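Local coordinates for protein FAD-binding oxidoreductase (Gulosibacter chungangensis, PDB 7PBG) that oxidises 4-ethylphenol, probably by dehydrogenation to 4-vinylphenol, using a covalently bound FAD cofactor, at residues Ala449-Ala452 and Ser453-Glu456. Sequence-based numbering, arbitrary orientation.
Sequences ADPA and SRKE
The side chain of R454 runs back along the backbone of A449-P451, its CG 3.5 Å from D450 O and its NH2 3.7 Å from A449 CA. This is the N-cap and first turn of helix 451-470, which follows strand 438-447 at the surface of the FAD-linked oxidase C-terminal domain. With CG anti to its carbonyl carbon (chi1 -65°) and the chain extended as far as NE, R454 carries its guanidinium past the helix start; A449 O lies over one face, while NE bonds T448 O and NH1 forms a salt bridge with D49. D450 is the N-cap: its OD1 accepts A452 N at 3.0 Å from above the carboxylate plane. With an alanine here the carboxylate is gone, and A452 N would probably lose its capping acceptor and the first turn a possibly stabilising charge. D450 O accepts R454 N at 3.0 Å in an almost straight bond (165°), with a weak second bond from S453 N. P451, which has no N-H to give, accepts K455 N through its carbonyl. S453 OG turns to D447 N, E456 OE2 to H423. One water donates to both E456 OE1 (3.0 Å) and A452 O (2.8 Å), which also accepts E456 N.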
ATOM      1  N   ALA A 449       9.932 -37.134  -2.012  1.00 22.30           N
ATOM      2  CA  ALA A 449       9.403 -38.484  -2.346  1.00 25.35           C
ATOM      3  C   ALA A 449       9.339 -39.387  -1.110  1.00 27.32           C
ATOM      4  O   ALA A 449       8.728 -40.465  -1.218  1.00 29.21           O
ATOM      5  CB  ALA A 449      10.235 -39.130  -3.425  1.00 27.66           C
ATOM      6  N   ASP A 450       9.934 -39.007   0.024  1.00 25.59           N
ATOM      7  CA  ASP A 450      10.173 -39.916   1.171  1.00 24.25           C
ATOM      8  C   ASP A 450       9.245 -39.532   2.316  1.00 25.15           C
ATOM      9  O   ASP A 450       9.429 -38.482   2.927  1.00 23.33           O
ATOM     10  CB  ASP A 450      11.632 -39.880   1.615  1.00 24.80           C
ATOM     11  CG  ASP A 450      11.931 -40.707   2.858  1.00 30.70           C
ATOM     12  OD1 ASP A 450      11.009 -41.333   3.393  1.00 37.47           O
ATOM     13  OD2 ASP A 450      13.080 -40.716   3.268  1.00 39.44           O
ATOM     14  N   PRO A 451       8.247 -40.380   2.680  1.00 25.48           N
ATOM     15  CA  PRO A 451       7.329 -40.016   3.760  1.00 26.05           C
ATOM     16  C   PRO A 451       7.990 -39.665   5.103  1.00 25.34           C
ATOM     17  O   PRO A 451       7.472 -38.801   5.825  1.00 24.31           O
ATOM     18  CB  PRO A 451       6.404 -41.247   3.873  1.00 28.76           C
ATOM     19  CG  PRO A 451       6.440 -41.855   2.471  1.00 28.86           C
ATOM     20  CD  PRO A 451       7.874 -41.633   2.002  1.00 28.92           C
ATOM     21  N   ALA A 452       9.104 -40.308   5.452  1.00 25.89           N
ATOM     22  CA  ALA A 452       9.822 -40.018   6.716  1.00 24.55           C
ATOM     23  C   ALA A 452      10.378 -38.598   6.638  1.00 23.51           C
ATOM     24  O   ALA A 452      10.348 -37.887   7.651  1.00 22.06           O
ATOM     25  CB  ALA A 452      10.937 -41.033   6.955  1.00 29.90           C
ATOM     26  N   SER A 453      10.890 -38.200   5.481  1.00 21.46           N
ATOM     27  CA  SER A 453      11.517 -36.866   5.298  1.00 21.96           C
ATOM     28  C   SER A 453      10.405 -35.805   5.316  1.00 22.37           C
ATOM     29  O   SER A 453      10.619 -34.738   5.931  1.00 22.50           O
ATOM     30  CB  SER A 453      12.334 -36.768   4.049  1.00 25.40           C
ATOM     31  OG  SER A 453      13.018 -35.524   4.014  1.00 27.42           O
ATOM     32  N   ARG A 454       9.260 -36.110   4.707  1.00 22.62           N
ATOM     33  CA  ARG A 454       8.076 -35.216   4.739  1.00 20.95           C
ATOM     34  C   ARG A 454       7.725 -34.992   6.223  1.00 22.59           C
ATOM     35  O   ARG A 454       7.538 -33.841   6.658  1.00 21.76           O
ATOM     36  CB  ARG A 454       6.893 -35.811   3.972  1.00 21.09           C
ATOM     37  CG  ARG A 454       7.106 -35.967   2.469  1.00 21.69           C
ATOM     38  CD  ARG A 454       5.871 -36.633   1.883  1.00 22.79           C
ATOM     39  NE  ARG A 454       6.084 -36.955   0.483  1.00 25.72           N
ATOM     40  CZ  ARG A 454       5.465 -37.883  -0.205  1.00 28.06           C
ATOM     41  NH1 ARG A 454       4.472 -38.583   0.327  1.00 28.55           N
ATOM     42  NH2 ARG A 454       5.797 -38.056  -1.468  1.00 30.41           N
ATOM     43  N   LYS A 455       7.649 -36.051   7.024  1.00 22.92           N
ATOM     44  CA  LYS A 455       7.170 -35.914   8.430  1.00 24.73           C
ATOM     45  C   LYS A 455       8.182 -35.115   9.248  1.00 24.03           C
ATOM     46  O   LYS A 455       7.761 -34.224  10.032  1.00 25.72           O
ATOM     47  CB  LYS A 455       6.963 -37.284   9.082  1.00 28.29           C
ATOM     48  CG  LYS A 455       6.665 -37.215  10.574  1.00 30.20           C
ATOM     49  CD  LYS A 455       6.207 -38.536  11.133  1.00 35.44           C
ATOM     50  CE  LYS A 455       6.628 -38.744  12.574  1.00 38.89           C
ATOM     51  NZ  LYS A 455       6.139 -37.656  13.444  1.00 38.13           N
ATOM     52  N   GLU A 456       9.476 -35.366   9.055  1.00 22.24           N
ATOM     53  CA  GLU A 456      10.540 -34.652   9.780  1.00 23.79           C
ATOM     54  C   GLU A 456      10.424 -33.170   9.428  1.00 23.54           C
ATOM     55  O   GLU A 456      10.552 -32.351  10.321  1.00 21.17           O
ATOM     56  CB  GLU A 456      11.939 -35.160   9.437  1.00 26.99           C
ATOM     57  CG  GLU A 456      12.287 -36.495  10.105  1.00 32.03           C
ATOM     58  CD  GLU A 456      11.972 -36.535  11.592  1.00 36.58           C
ATOM     59  OE1 GLU A 456      11.158 -37.412  12.011  1.00 44.85           O
ATOM     60  OE2 GLU A 456      12.481 -35.672  12.316  1.00 33.84           O
TER
HETATM   61  O   HOH W   1       9.986 -39.377  10.052  1.00 39.44           O